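PDB 2XR1: transcription termination factor FttA from Methanosarcina mazei, which probably terminates transcription across the genome by cutting nascent RNA at the polymerase exit channel with a two-zinc nuclease site and degrading the released RNA. Local coordinates for residues V184-L189 and F200-P205; I238-V243 and Y260-P265; G346-V351 and V374-S379. All blocks are in the same frame, centred on the assembly; numbering follows the deposited sequence.

Contact 1 of 3, residues V184-L189 and F200-P205; sequences VRVTAL and FLLSTP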
# COMPACT_ATOMS: atom_id res chain seq x y z
N VAL B 184 4.15 -11.12 -4.48
CA VAL B 184 3.48 -10.32 -5.47
C VAL B 184 2.26 -9.69 -4.79
O VAL B 184 1.62 -10.31 -3.95
CB VAL B 184 3.02 -11.22 -6.66
CG1 VAL B 184 2.55 -10.38 -7.82
CG2 VAL B 184 4.18 -12.11 -7.09
N ARG B 185 1.96 -8.44 -5.13
CA ARG B 185 0.78 -7.79 -4.63
C ARG B 185 0.23 -6.74 -5.57
O ARG B 185 0.92 -6.26 -6.41
CB ARG B 185 1.03 -7.22 -3.28
CG ARG B 185 2.26 -6.40 -3.20
CD ARG B 185 2.54 -6.08 -1.75
NE ARG B 185 3.45 -4.96 -1.73
CZ ARG B 185 3.46 -3.99 -0.83
NH1 ARG B 185 2.60 -3.95 0.18
NH2 ARG B 185 4.35 -3.04 -0.97
N VAL B 186 -1.04 -6.43 -5.43
CA VAL B 186 -1.71 -5.41 -6.23
C VAL B 186 -2.29 -4.33 -5.32
O VAL B 186 -3.06 -4.68 -4.41
CB VAL B 186 -2.89 -6.01 -6.91
CG1 VAL B 186 -3.64 -4.92 -7.65
CG2 VAL B 186 -2.47 -7.17 -7.80
N THR B 187 -1.92 -3.06 -5.54
CA THR B 187 -2.51 -1.92 -4.83
C THR B 187 -3.42 -1.22 -5.81
O THR B 187 -3.08 -1.11 -6.97
CB THR B 187 -1.45 -0.90 -4.34
OG1 THR B 187 -0.49 -1.53 -3.50
CG2 THR B 187 -2.11 0.23 -3.52
N ALA B 188 -4.59 -0.78 -5.35
CA ALA B 188 -5.56 -0.08 -6.21
C ALA B 188 -5.44 1.42 -5.98
O ALA B 188 -5.43 1.89 -4.83
CB ALA B 188 -6.99 -0.55 -5.92
N LEU B 189 -5.34 2.19 -7.06
CA LEU B 189 -5.25 3.61 -6.93
C LEU B 189 -6.42 4.36 -7.55
O LEU B 189 -6.46 5.59 -7.51
CB LEU B 189 -3.96 4.07 -7.55
CG LEU B 189 -2.71 3.46 -6.94
CD1 LEU B 189 -1.52 3.78 -7.85
CD2 LEU B 189 -2.46 3.97 -5.54
N PHE B 200 -3.81 0.76 -11.32
CA PHE B 200 -3.47 -0.33 -10.42
C PHE B 200 -1.96 -0.48 -10.35
O PHE B 200 -1.22 -0.23 -11.31
CB PHE B 200 -4.11 -1.63 -10.92
CG PHE B 200 -5.59 -1.64 -10.83
CD1 PHE B 200 -6.24 -2.10 -9.65
CD2 PHE B 200 -6.36 -1.13 -11.85
CE1 PHE B 200 -7.61 -2.07 -9.53
CE2 PHE B 200 -7.77 -1.08 -11.72
CZ PHE B 200 -8.39 -1.56 -10.57
N LEU B 201 -1.47 -0.90 -9.21
CA LEU B 201 -0.02 -1.14 -9.11
C LEU B 201 0.19 -2.60 -8.87
O LEU B 201 -0.36 -3.10 -7.94
CB LEU B 201 0.58 -0.33 -7.98
CG LEU B 201 2.10 -0.34 -7.98
CD1 LEU B 201 2.59 0.54 -9.08
CD2 LEU B 201 2.66 0.05 -6.51
N LEU B 202 0.95 -3.28 -9.73
CA LEU B 202 1.37 -4.66 -9.52
C LEU B 202 2.80 -4.56 -9.09
O LEU B 202 3.57 -3.89 -9.72
CB LEU B 202 1.26 -5.45 -10.82
CG LEU B 202 1.91 -6.82 -10.95
CD1 LEU B 202 1.35 -7.86 -9.99
CD2 LEU B 202 1.73 -7.23 -12.43
N SER B 203 3.18 -5.22 -8.00
CA SER B 203 4.50 -5.02 -7.49
C SER B 203 5.09 -6.31 -6.96
O SER B 203 4.36 -7.24 -6.55
CB SER B 203 4.55 -3.90 -6.43
OG SER B 203 4.11 -4.36 -5.17
N THR B 204 6.42 -6.36 -7.05
CA THR B 204 7.20 -7.47 -6.54
C THR B 204 8.33 -6.81 -5.79
O THR B 204 8.37 -5.61 -5.71
CB THR B 204 7.72 -8.39 -7.67
OG1 THR B 204 8.90 -7.82 -8.29
CG2 THR B 204 6.64 -8.60 -8.68
N PRO B 205 9.23 -7.60 -5.23
CA PRO B 205 10.35 -6.96 -4.56
C PRO B 205 11.27 -6.19 -5.51
O PRO B 205 11.98 -5.27 -5.06
CB PRO B 205 11.09 -8.12 -3.89
CG PRO B 205 10.08 -9.20 -3.72
CD PRO B 205 9.03 -9.00 -4.81

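Contact 2 of 3, residues I238-V243 and Y260-P265; sequences IDAVIV and YGYEGP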
# COMPACT_ATOMS: atom_id res chain seq x y z
N ILE B 238 8.86 3.41 -10.81
CA ILE B 238 7.95 2.65 -11.65
C ILE B 238 8.65 2.12 -12.91
O ILE B 238 9.02 2.87 -13.79
CB ILE B 238 6.71 3.46 -12.09
CG1 ILE B 238 6.03 4.14 -10.89
CG2 ILE B 238 5.76 2.55 -12.74
CD1 ILE B 238 5.34 3.20 -9.96
N ASP B 239 8.73 0.80 -13.02
CA ASP B 239 9.34 0.16 -14.16
C ASP B 239 8.58 0.35 -15.48
O ASP B 239 9.20 0.52 -16.55
CB ASP B 239 9.54 -1.32 -13.87
CG ASP B 239 10.58 -1.56 -12.75
OD1 ASP B 239 10.45 -0.95 -11.63
OD2 ASP B 239 11.56 -2.35 -12.99
N ALA B 240 7.24 0.34 -15.41
CA ALA B 240 6.43 0.47 -16.63
C ALA B 240 5.00 0.88 -16.38
O ALA B 240 4.49 0.74 -15.30
CB ALA B 240 6.46 -0.80 -17.41
N VAL B 241 4.38 1.41 -17.40
CA VAL B 241 2.97 1.70 -17.39
C VAL B 241 2.38 0.85 -18.50
O VAL B 241 2.91 0.84 -19.61
CB VAL B 241 2.69 3.23 -17.58
CG1 VAL B 241 1.23 3.50 -17.75
CG2 VAL B 241 3.23 4.03 -16.34
N ILE B 242 1.32 0.10 -18.20
CA ILE B 242 0.59 -0.60 -19.23
C ILE B 242 -0.75 0.09 -19.48
O ILE B 242 -1.47 0.38 -18.56
CB ILE B 242 0.43 -2.07 -18.89
CG1 ILE B 242 1.75 -2.80 -19.17
CG2 ILE B 242 -0.63 -2.73 -19.75
CD1 ILE B 242 2.79 -2.68 -18.12
N VAL B 243 -1.08 0.34 -20.72
CA VAL B 243 -2.38 0.88 -21.09
C VAL B 243 -3.15 -0.27 -21.75
O VAL B 243 -2.74 -0.82 -22.78
CB VAL B 243 -2.22 2.07 -22.05
CG1 VAL B 243 -3.56 2.55 -22.50
CG2 VAL B 243 -1.40 3.24 -21.40
N TYR B 260 4.74 14.76 -13.83
CA TYR B 260 5.25 14.59 -12.49
C TYR B 260 6.56 13.81 -12.41
O TYR B 260 6.93 13.36 -11.33
CB TYR B 260 4.20 13.84 -11.64
CG TYR B 260 2.94 14.61 -11.32
CD1 TYR B 260 2.92 16.01 -11.26
CD2 TYR B 260 1.77 13.94 -11.04
CE1 TYR B 260 1.76 16.70 -10.97
CE2 TYR B 260 0.61 14.60 -10.75
CZ TYR B 260 0.60 15.97 -10.72
OH TYR B 260 -0.58 16.62 -10.41
N GLY B 261 7.24 13.61 -13.54
CA GLY B 261 8.62 13.08 -13.55
C GLY B 261 8.84 11.59 -13.83
O GLY B 261 9.93 11.08 -13.59
N TYR B 262 7.82 10.89 -14.31
CA TYR B 262 7.98 9.55 -14.83
C TYR B 262 8.76 9.63 -16.12
O TYR B 262 8.56 10.55 -16.93
CB TYR B 262 6.62 8.91 -15.10
CG TYR B 262 6.69 7.49 -15.62
CD1 TYR B 262 7.29 6.49 -14.88
CD2 TYR B 262 6.16 7.16 -16.86
CE1 TYR B 262 7.36 5.19 -15.38
CE2 TYR B 262 6.22 5.87 -17.36
CZ TYR B 262 6.81 4.89 -16.62
OH TYR B 262 6.85 3.62 -17.12
N GLU B 263 9.64 8.65 -16.32
CA GLU B 263 10.50 8.61 -17.51
C GLU B 263 10.75 7.19 -18.08
O GLU B 263 11.71 6.97 -18.83
CB GLU B 263 11.81 9.37 -17.20
CG GLU B 263 11.79 10.79 -17.82
CD GLU B 263 12.85 11.72 -17.28
OE1 GLU B 263 13.71 11.29 -16.48
OE2 GLU B 263 12.84 12.91 -17.68
N GLY B 264 9.88 6.25 -17.73
CA GLY B 264 9.94 4.91 -18.27
C GLY B 264 8.96 4.73 -19.45
O GLY B 264 8.42 5.71 -19.99
N PRO B 265 8.72 3.47 -19.85
CA PRO B 265 7.93 3.15 -20.99
C PRO B 265 6.44 3.04 -20.69
O PRO B 265 6.04 2.80 -19.56
CB PRO B 265 8.45 1.78 -21.35
CG PRO B 265 8.84 1.19 -20.05
CD PRO B 265 9.33 2.28 -19.22

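Contact 3 of 3, residues G346-V351 and V374-S379; sequences GLHNVV and VETVIS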
# COMPACT_ATOMS: atom_id res chain seq x y z
N GLY B 346 7.89 -18.91 -13.21
CA GLY B 346 6.67 -19.57 -12.76
C GLY B 346 6.26 -19.34 -11.31
O GLY B 346 5.64 -20.20 -10.70
N LEU B 347 6.59 -18.19 -10.73
CA LEU B 347 6.19 -17.94 -9.37
C LEU B 347 4.68 -17.74 -9.35
O LEU B 347 3.98 -18.39 -8.60
CB LEU B 347 6.93 -16.74 -8.79
CG LEU B 347 8.40 -17.01 -8.40
CD1 LEU B 347 9.10 -15.81 -7.76
CD2 LEU B 347 8.44 -18.16 -7.46
N HIS B 348 4.18 -16.87 -10.20
CA HIS B 348 2.79 -16.53 -10.20
C HIS B 348 2.41 -15.96 -11.55
O HIS B 348 3.25 -15.46 -12.30
CB HIS B 348 2.54 -15.51 -9.09
CG HIS B 348 1.10 -15.40 -8.68
ND1 HIS B 348 0.53 -16.21 -7.73
CD2 HIS B 348 0.12 -14.55 -9.08
CE1 HIS B 348 -0.74 -15.89 -7.58
NE2 HIS B 348 -1.01 -14.88 -8.38
N ASN B 349 1.13 -16.07 -11.88
CA ASN B 349 0.63 -15.51 -13.11
C ASN B 349 -0.66 -14.79 -12.80
O ASN B 349 -1.57 -15.41 -12.23
CB ASN B 349 0.32 -16.59 -14.16
CG ASN B 349 1.52 -17.34 -14.59
OD1 ASN B 349 2.10 -17.06 -15.67
ND2 ASN B 349 1.89 -18.33 -13.80
N VAL B 350 -0.73 -13.51 -13.19
CA VAL B 350 -1.90 -12.72 -12.89
C VAL B 350 -2.40 -12.10 -14.18
O VAL B 350 -1.61 -11.62 -14.97
CB VAL B 350 -1.62 -11.61 -11.81
CG1 VAL B 350 -0.36 -10.93 -12.08
CG2 VAL B 350 -2.72 -10.57 -11.82
N VAL B 351 -3.71 -12.11 -14.38
CA VAL B 351 -4.34 -11.48 -15.52
C VAL B 351 -5.18 -10.28 -15.15
O VAL B 351 -6.03 -10.34 -14.29
CB VAL B 351 -5.23 -12.46 -16.26
CG1 VAL B 351 -6.08 -11.74 -17.22
CG2 VAL B 351 -4.36 -13.53 -16.98
N VAL B 374 -2.62 -19.22 -15.06
CA VAL B 374 -3.28 -18.04 -14.44
C VAL B 374 -3.66 -18.36 -13.01
O VAL B 374 -4.54 -19.14 -12.80
CB VAL B 374 -4.67 -17.69 -14.99
CG1 VAL B 374 -4.87 -16.16 -14.96
CG2 VAL B 374 -4.89 -18.26 -16.32
N GLU B 375 -3.05 -17.74 -12.04
CA GLU B 375 -3.45 -18.02 -10.70
C GLU B 375 -4.45 -16.97 -10.21
O GLU B 375 -5.37 -17.32 -9.49
CB GLU B 375 -2.25 -18.18 -9.80
CG GLU B 375 -1.52 -19.55 -9.96
CD GLU B 375 -0.63 -19.69 -11.23
OE1 GLU B 375 -0.03 -18.68 -11.62
OE2 GLU B 375 -0.47 -20.80 -11.83
N THR B 376 -4.30 -15.71 -10.64
CA THR B 376 -5.15 -14.60 -10.20
C THR B 376 -5.72 -13.85 -11.39
O THR B 376 -4.99 -13.53 -12.31
CB THR B 376 -4.30 -13.57 -9.39
OG1 THR B 376 -3.68 -14.23 -8.28
CG2 THR B 376 -5.12 -12.40 -8.86
N VAL B 377 -7.02 -13.56 -11.37
CA VAL B 377 -7.66 -12.69 -12.37
C VAL B 377 -8.26 -11.45 -11.70
O VAL B 377 -8.94 -11.52 -10.69
CB VAL B 377 -8.87 -13.39 -13.02
CG1 VAL B 377 -9.51 -12.44 -14.07
CG2 VAL B 377 -8.48 -14.76 -13.63
N ILE B 378 -7.96 -10.29 -12.26
CA ILE B 378 -8.55 -9.05 -11.82
C ILE B 378 -9.41 -8.65 -12.99
O ILE B 378 -8.89 -8.34 -14.07
CB ILE B 378 -7.46 -7.99 -11.55
CG1 ILE B 378 -6.72 -8.35 -10.25
CG2 ILE B 378 -8.10 -6.59 -11.44
CD1 ILE B 378 -5.27 -8.41 -10.32
N SER B 379 -10.73 -8.67 -12.76
CA SER B 379 -11.72 -8.51 -13.82
C SER B 379 -12.54 -7.25 -13.69
O SER B 379 -12.85 -6.83 -12.59
CB SER B 379 -12.69 -9.69 -13.80
OG SER B 379 -13.71 -9.50 -14.77

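Contact 1 of 3, residues V184-L189 and F200-P205
Leu202 and Val184 pack against each other at one end of the pairing: CD1 of Leu202 lies 3.5 Å from CG1 of Val184, the two side chains slanting across one another. With CG of Leu202 anti to its backbone N (chi1 167°), that branch leans back over the neighbouring strand. Further along the same face, the Phe200 ring stands obliquely against Ala188, with CE1 4.0 Å from the CB of Ala188, and CG1 of Val186 lies 4.3 Å from Phe200 CD1. These residues form one face of a beta hairpin, strands 185-190 and 199-203, in the metallo-beta-lactamase sandwich; Leu202 packs on Phe341 and Val350 of the other sheet, and Phe200 on Phe352. Two antiparallel hydrogen-bonded pairs join the backbones. In one, Leu201 N reaches Thr187 O at 2.8 Å, with 171° at the hydrogen. On the face of Arg185, Thr187, Leu201 and Ser203, the side chains of Thr187 and Leu201 meet loosely, no nearer than 4.2 Å, CB to CB, and Thr187 OG1 bonds to Thr636. Arg185 passes its CG 3.4 Å from Ser203 OG and carries its guanidinium on to Glu231 and the Leu634 carbonyl of the second subunit. Beyond Thr204, Pro205 is partly exposed.

Contact 2 of 3, residues I238-V243 and Y260-P265
Tyr262 lays its ring between Ile238 and Val241, closing a beta-alpha-beta crossover of the metallo-beta-lactamase fold: strand 240-242 leads through helices 248-251 and 254-259 back to the parallel strand 266-268, and the zinc ligands His245, His247, Asp249 and His250 sit on the way. A Schellman motif with Gly261 at C-prime ends the second helix and turns the chain toward the strand. From CB, the Tyr262 side chain sets out with CG anti to its backbone N (chi1 -179°), heading for the strand. CD1 skirts Ile238, and CE1 then comes 3.3 Å from Ile238 O, which lies at the ring edge, and 3.8 Å from the CB of Ile238, the two side chains crossing at about a right angle. Val241 CG2 approaches CE2 and CZ obliquely. One ring face has the backbone N of Gly264 3.5 Å above its plane, and Phe258 makes an edge-to-face contact with the ring. At the tip, Tyr262 OH lies against Ala240 CA and donates to Pro265 O, 2.7 Å from Tyr262 OH. That carbonyl has two donors, one from its own segment and one from strand 240-242: the second is Val241 N, 3.1 Å from Pro265 O with 158° at the hydrogen.

Contact 3 of 3, residues G346-V351 and V374-S379
His348 and Thr376 share a hydrogen bond of 2.7 Å between NE2 and OG1, with the hydroxyl at the edge of the imidazole and in its plane. Glu375 sets its CB over one face of the same ring, toward the rim, in a CH-pi contact 3.9 Å from the centroid. The Glu375 chain then bends at chi2 (76°), which turns its carboxylate toward Asn349. There Glu375 OE1 accepts from Asn349 ND2, 2.9 Å away, on its syn lone pair, almost exactly in the amide plane, and takes a weak bond from Asn349 N as well. In the backbone, Asn349 O accepts from both Glu375 N and Thr376 N, where strand 376-380 begins. The backbones run on as parallel neighbours, strands 348-352 and 376-380 of the second sheet of the metallo-beta-lactamase sandwich; the link between them carries Asp355, the carboxylate that binds both zinc ions. Val351 N bonds Thr376 O, and Val351 O receives Ile378 N at 2.8 Å with a nearly straight 175°. Alongside, Val351 CG2 meets Val374 CG1 at 3.4 Å, and Val350 CG2 touches Ile378 CD1. One shell out, Arg373 makes a salt bridge to Glu375 OE2 and bonds Gly346 O, while His342 ND1 bonds Asn349 OD1, fixing the amide's rotation. A classic beta bulge, Leu347 and His348 facing Ile343, brings the chain into strand 348-352.

The three contacts follow one another along the chain and together span the two sheets of the metallo-beta-lactamase sandwich. Contacts 1 and 2 lie in or beside the first sheet, their centres about 14 Å apart with strand 208-211 between strands 199-203 and 240-242; Leu201 of contact 1 packs on Ile238 of contact 2. Contact 3 belongs to the second sheet, its centre about 12 Å from that of contact 1; Val186 meets Ile378, and Val184 meets His348. Contacts 2 and 3 do not touch, with centres about 22 Å apart. Contact 1 touches both others: contact 2 along its own sheet, contact 3 across the sandwich. Zinc ligands lie on the connections between the two segments of contacts 2 and 3.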